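Local coordinates for protein quinone oxidoreductase (Coxiella burnetii, PDB 3TQH) that binds NADPH and probably uses it to reduce quinones, as a member of the medium-chain dehydrogenase/reductase family, at residues A141-N146 / I272-Y277; A148-G153 / K174-T179. One frame throughout, in Å; residues are numbered along the deposited sequence.

Contact 1. Residues A141-N146 / I272-Y277; sequences ALQALN and IEELHY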
loop_
_atom_site.group_PDB
_atom_site.type_symbol
_atom_site.label_atom_id
_atom_site.label_comp_id
_atom_site.label_asym_id
_atom_site.label_seq_id
_atom_site.Cartn_x
_atom_site.Cartn_y
_atom_site.Cartn_z
ATOM N N ALA A 141 -3.716 -0.033 5.772
ATOM C CA ALA A 141 -3.474 -0.107 7.208
ATOM C C ALA A 141 -4.754 0.202 7.980
ATOM O O ALA A 141 -5.164 -0.571 8.837
ATOM C CB ALA A 141 -2.365 0.852 7.603
ATOM N N LEU A 142 -5.402 1.315 7.647
ATOM C CA LEU A 142 -6.583 1.772 8.382
ATOM C C LEU A 142 -7.762 0.811 8.244
ATOM O O LEU A 142 -8.394 0.433 9.231
ATOM C CB LEU A 142 -6.995 3.165 7.898
ATOM C CG LEU A 142 -8.053 3.922 8.701
ATOM C CD1 LEU A 142 -7.676 4.014 10.192
ATOM C CD2 LEU A 142 -8.262 5.312 8.102
ATOM N N GLN A 143 -8.050 0.414 7.011
ATOM C CA GLN A 143 -9.187 -0.455 6.734
ATOM C C GLN A 143 -8.999 -1.867 7.287
ATOM O O GLN A 143 -9.975 -2.532 7.624
ATOM C CB GLN A 143 -9.480 -0.474 5.238
ATOM C CG GLN A 143 -10.008 0.868 4.731
ATOM C CD GLN A 143 -10.035 0.974 3.219
ATOM O OE1 GLN A 143 -9.845 -0.011 2.508
ATOM N NE2 GLN A 143 -10.280 2.174 2.722
ATOM N N ALA A 144 -7.748 -2.307 7.415
ATOM C CA ALA A 144 -7.449 -3.582 8.062
ATOM C C ALA A 144 -7.744 -3.497 9.556
ATOM O O ALA A 144 -8.402 -4.376 10.119
ATOM C CB ALA A 144 -6.006 -3.979 7.831
ATOM N N LEU A 145 -7.273 -2.429 10.193
ATOM C CA LEU A 145 -7.544 -2.214 11.612
ATOM C C LEU A 145 -9.043 -2.086 11.886
ATOM O O LEU A 145 -9.523 -2.607 12.896
ATOM C CB LEU A 145 -6.771 -0.994 12.142
ATOM C CG LEU A 145 -5.256 -1.212 12.272
ATOM C CD1 LEU A 145 -4.516 0.083 12.594
ATOM C CD2 LEU A 145 -4.938 -2.280 13.340
ATOM N N ASN A 146 -9.771 -1.409 10.989
ATOM C CA ASN A 146 -11.236 -1.275 11.093
ATOM C C ASN A 146 -11.967 -2.604 10.896
ATOM O O ASN A 146 -12.914 -2.902 11.610
ATOM C CB ASN A 146 -11.787 -0.270 10.074
ATOM C CG ASN A 146 -11.479 1.186 10.426
ATOM O OD1 ASN A 146 -10.959 1.503 11.500
ATOM N ND2 ASN A 146 -11.809 2.081 9.502
ATOM N N ILE A 272 -12.482 8.920 0.464
ATOM C CA ILE A 272 -12.148 10.340 0.545
ATOM C C ILE A 272 -11.962 10.810 1.994
ATOM O O ILE A 272 -10.985 11.491 2.308
ATOM C CB ILE A 272 -13.225 11.194 -0.163
ATOM C CG1 ILE A 272 -13.180 10.936 -1.677
ATOM C CG2 ILE A 272 -13.019 12.673 0.125
ATOM C CD1 ILE A 272 -14.285 11.604 -2.461
ATOM N N GLU A 273 -12.888 10.422 2.871
ATOM C CA GLU A 273 -12.870 10.851 4.273
ATOM C C GLU A 273 -11.671 10.280 5.044
ATOM O O GLU A 273 -11.054 10.987 5.841
ATOM C CB GLU A 273 -14.181 10.473 4.974
ATOM C CG GLU A 273 -15.407 11.316 4.562
ATOM C CD GLU A 273 -15.956 11.003 3.158
ATOM O OE1 GLU A 273 -15.679 9.904 2.610
ATOM O OE2 GLU A 273 -16.675 11.870 2.606
ATOM N N GLU A 274 -11.342 9.013 4.796
ATOM C CA GLU A 274 -10.201 8.369 5.453
ATOM C C GLU A 274 -8.855 8.924 4.988
ATOM O O GLU A 274 -7.967 9.146 5.802
ATOM C CB GLU A 274 -10.229 6.854 5.241
ATOM C CG GLU A 274 -11.401 6.166 5.924
ATOM C CD GLU A 274 -11.439 4.665 5.685
ATOM O OE1 GLU A 274 -10.757 4.183 4.756
ATOM O OE2 GLU A 274 -12.161 3.968 6.433
ATOM N N LEU A 275 -8.705 9.145 3.686
ATOM C CA LEU A 275 -7.471 9.695 3.145
ATOM C C LEU A 275 -7.255 11.149 3.593
ATOM O O LEU A 275 -6.132 11.536 3.898
ATOM C CB LEU A 275 -7.450 9.581 1.616
ATOM C CG LEU A 275 -6.111 9.885 0.927
ATOM C CD1 LEU A 275 -4.989 9.010 1.463
ATOM C CD2 LEU A 275 -6.249 9.724 -0.575
ATOM N N HIS A 276 -8.327 11.940 3.621
ATOM C CA HIS A 276 -8.317 13.269 4.251
ATOM C C HIS A 276 -7.757 13.170 5.669
ATOM O O HIS A 276 -6.894 13.960 6.072
ATOM C CB HIS A 276 -9.743 13.844 4.357
ATOM C CG HIS A 276 -10.157 14.711 3.206
ATOM N ND1 HIS A 276 -9.431 15.808 2.792
ATOM C CD2 HIS A 276 -11.266 14.683 2.425
ATOM C CE1 HIS A 276 -10.054 16.396 1.785
ATOM N NE2 HIS A 276 -11.173 15.735 1.545
ATOM N N TYR A 277 -8.272 12.189 6.409
ATOM C CA TYR A 277 -7.884 11.946 7.799
ATOM C C TYR A 277 -6.410 11.557 7.911
ATOM O O TYR A 277 -5.668 12.158 8.686
ATOM C CB TYR A 277 -8.789 10.864 8.412
ATOM C CG TYR A 277 -8.376 10.399 9.785
ATOM C CD1 TYR A 277 -8.579 11.203 10.904
ATOM C CD2 TYR A 277 -7.799 9.151 9.970
ATOM C CE1 TYR A 277 -8.207 10.779 12.169
ATOM C CE2 TYR A 277 -7.422 8.716 11.239
ATOM C CZ TYR A 277 -7.628 9.539 12.329
ATOM O OH TYR A 277 -7.256 9.115 13.579
HETATM O O HOH W 1 -13.248 0.867 6.886
#
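Glu274 reaches across from helix 272-283 to lay its carboxylate against the side of helix 135-147, where Leu142, Gln143 and Asn146 receive it. The close-fitting part is apolar: Leu142 turns CG anti to its own backbone N (chi1 -170°), which sends CD2 out toward the other helix, and this methyl rests against the aliphatic stem of Glu274, with CD2 3.8 Å from CB of Glu274. The same methyl meets the Tyr277 ring at an oblique tilt, Leu142 CD2 lying 4.3 Å from CD2 of Tyr277, so one branch of a buried leucine serves two residues a turn apart.

Past its stem Glu274 runs extended to a polar end. Gln143 NE2 donates to OE1 of Glu274 over 2.9 Å in a nearly straight bond, 169° at the hydrogen. The oxygen lies almost in the amide plane of Gln143 and is approached nearly along its C-O axis, although the amide and carboxylate planes are turned 43° apart. NE2 also donates to the backbone O of Gln269, just before the second helix; the two bonds together fix the rotation of the amide.

The other carboxylate oxygen faces the looser, solvent side. Asn146 ND2 stands 3.6 Å from OE2 of Glu274, and a water spans the gap, accepting from ND2 and donating weakly to OE2. The axes of the helix segments stay 11.6 Å apart at closest approach, a separation spanned by side chains rather than by close backbone packing. Gln143 also lies close to Leu266 and Lys268, both of which bind NADPH. A polar bridge thus joins two helices beside the cofactor site of a Rossmann-type nucleotide-binding domain.

Contact 2. Residues A148-G153 / K174-T179; sequences AEVKQG and KQKGTT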
loop_
_atom_site.group_PDB
_atom_site.type_symbol
_atom_site.label_atom_id
_atom_site.label_comp_id
_atom_site.label_asym_id
_atom_site.label_seq_id
_atom_site.Cartn_x
_atom_site.Cartn_y
_atom_site.Cartn_z
ATOM N N ALA A 148 -10.821 -5.461 11.661
ATOM C CA ALA A 148 -10.557 -6.156 12.929
ATOM C C ALA A 148 -11.269 -5.538 14.141
ATOM O O ALA A 148 -11.194 -6.092 15.239
ATOM C CB ALA A 148 -9.060 -6.213 13.194
ATOM N N GLU A 149 -11.943 -4.402 13.953
ATOM C CA GLU A 149 -12.655 -3.721 15.035
ATOM C C GLU A 149 -11.785 -3.559 16.287
ATOM O O GLU A 149 -12.197 -3.860 17.406
ATOM C CB GLU A 149 -13.957 -4.455 15.368
ATOM C CG GLU A 149 -14.945 -4.530 14.209
ATOM C CD GLU A 149 -16.324 -4.992 14.653
ATOM O OE1 GLU A 149 -16.446 -5.533 15.779
ATOM O OE2 GLU A 149 -17.293 -4.806 13.882
ATOM N N VAL A 150 -10.574 -3.072 16.073
ATOM C CA VAL A 150 -9.632 -2.816 17.148
ATOM C C VAL A 150 -10.116 -1.697 18.090
ATOM O O VAL A 150 -10.470 -0.608 17.639
ATOM C CB VAL A 150 -8.256 -2.465 16.541
ATOM C CG1 VAL A 150 -7.418 -1.663 17.513
ATOM C CG2 VAL A 150 -7.546 -3.737 16.109
ATOM N N LYS A 151 -10.142 -1.989 19.392
ATOM C CA LYS A 151 -10.495 -1.011 20.434
ATOM C C LYS A 151 -9.341 -0.881 21.425
ATOM O O LYS A 151 -8.432 -1.706 21.422
ATOM C CB LYS A 151 -11.741 -1.469 21.205
ATOM C CG LYS A 151 -13.045 -1.467 20.420
ATOM C CD LYS A 151 -14.171 -2.060 21.278
ATOM C CE LYS A 151 -15.569 -1.818 20.682
ATOM N NZ LYS A 151 -16.676 -1.975 21.700
ATOM N N GLN A 152 -9.391 0.131 22.290
ATOM C CA GLN A 152 -8.401 0.263 23.361
ATOM C C GLN A 152 -8.438 -0.958 24.283
ATOM O O GLN A 152 -9.511 -1.433 24.649
ATOM C CB GLN A 152 -8.620 1.544 24.182
ATOM C CG GLN A 152 -7.739 1.627 25.444
ATOM C CD GLN A 152 -7.677 3.011 26.073
ATOM O OE1 GLN A 152 -7.775 4.025 25.389
ATOM N NE2 GLN A 152 -7.489 3.051 27.386
ATOM N N GLY A 153 -7.258 -1.447 24.657
ATOM C CA GLY A 153 -7.128 -2.649 25.484
ATOM C C GLY A 153 -6.772 -3.899 24.690
ATOM O O GLY A 153 -6.151 -4.814 25.224
ATOM N N LYS A 174 -1.381 1.945 17.663
ATOM C CA LYS A 174 -0.936 2.576 18.900
ATOM C C LYS A 174 -1.849 3.744 19.258
ATOM O O LYS A 174 -2.235 3.908 20.424
ATOM C CB LYS A 174 0.514 3.057 18.759
ATOM C CG LYS A 174 1.097 3.757 19.992
ATOM C CD LYS A 174 1.489 2.769 21.080
ATOM C CE LYS A 174 2.013 3.500 22.313
ATOM N NZ LYS A 174 2.273 2.576 23.458
ATOM N N GLN A 175 -2.206 4.541 18.254
ATOM C CA GLN A 175 -3.124 5.671 18.446
ATOM C C GLN A 175 -4.541 5.230 18.844
ATOM O O GLN A 175 -5.272 6.005 19.449
ATOM C CB GLN A 175 -3.180 6.548 17.190
ATOM C CG GLN A 175 -1.898 7.330 16.911
ATOM C CD GLN A 175 -1.894 7.988 15.533
ATOM O OE1 GLN A 175 -2.937 8.436 15.040
ATOM N NE2 GLN A 175 -0.718 8.051 14.909
ATOM N N LYS A 176 -4.920 3.997 18.505
ATOM C CA LYS A 176 -6.208 3.438 18.936
ATOM C C LYS A 176 -6.168 2.961 20.390
ATOM O O LYS A 176 -7.213 2.669 20.971
ATOM C CB LYS A 176 -6.632 2.271 18.043
ATOM C CG LYS A 176 -6.957 2.646 16.607
ATOM C CD LYS A 176 -8.402 3.110 16.438
ATOM C CE LYS A 176 -8.771 3.237 14.937
ATOM N NZ LYS A 176 -8.757 1.917 14.218
ATOM N N GLY A 177 -4.971 2.869 20.967
ATOM C CA GLY A 177 -4.807 2.457 22.360
ATOM C C GLY A 177 -4.609 0.962 22.531
ATOM O O GLY A 177 -4.886 0.419 23.588
ATOM N N THR A 178 -4.110 0.296 21.495
ATOM C CA THR A 178 -3.932 -1.152 21.534
ATOM C C THR A 178 -2.498 -1.539 21.872
ATOM O O THR A 178 -1.565 -0.772 21.639
ATOM C CB THR A 178 -4.334 -1.797 20.199
ATOM O OG1 THR A 178 -3.396 -1.436 19.181
ATOM C CG2 THR A 178 -5.722 -1.345 19.797
ATOM N N THR A 179 -2.340 -2.729 22.449
ATOM C CA THR A 179 -1.026 -3.335 22.640
ATOM C C THR A 179 -0.604 -3.934 21.303
ATOM O O THR A 179 -1.309 -4.788 20.769
ATOM C CB THR A 179 -1.077 -4.446 23.700
ATOM O OG1 THR A 179 -1.601 -3.913 24.920
ATOM C CG2 THR A 179 0.306 -5.029 23.942
#
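Gly153 and Gly177 join the two segments directly through their backbones: the amide N of Gly153 donates to O of Gly177 at 3.2 Å. The bond is straight at the hydrogen, 168°, but the donor stands above the carbonyl plane, tilted 42° out of it. Beside it, CA of Gln152 makes a CH...O contact with the same O of Gly177, at 3.5 Å. A single carbonyl therefore receives both an N-H and a C-H from consecutive residues. The side chain of Gln152 adds its aliphatic part, with CG 3.6 Å from O of Gly177.

A little farther along, Val150 turns toward the other segment and puts CG1 4.0 Å from CB of Lys176, the two side chains crossing at a slant. Thr178 CG2 faces Val150 and the carbonyl O of Lys151, but its modelled placement against Val150 is too close to be relied on.

The next shell explains how these groups are placed. Gly177 closes the helix that precedes it with a Schellman motif, its positive phi (92°) suiting glycine and bringing the chain round to the loop. On the opposing segment, Glu149 ends helix 135-147 in the same manner. Thr178 is anchored by a bond from OG1 to O of Ala173, while N of Lys151 is held by OD2 of Asp154.

Farther out, Val150 and Thr178 both touch Val156 of strand 155-158, and Lys176 reaches back to Leu145 on helix 135-147. Thr179 begins strand 179-184 with backbone bonds to Asp154 and Val156, so the contact lies where the chain passes from helices 135-147 and 164-175 into the neighbouring parallel strands 155-158 and 179-184.

Helix 135-147 connects the two contacts: contact 1 uses its side, and contact 2 the loop that follows its C-terminal end. Their centres are 14 Å apart, and they touch directly where Asn146 OD1 lies 3.5 Å from Lys176 NZ and where Leu145 O packs 3.9 Å from CB of Val150. Along the chain, contact 2 is nested within the loop that contact 1 closes. Their relation to the cofactor site differs. The side chain of Leu266, which binds NADPH, is about 4 Å from that of Gln143 in contact 1 but about 11 Å from that of Val150 in contact 2. Gln143 itself comes within about 7 Å of the bound NADPH.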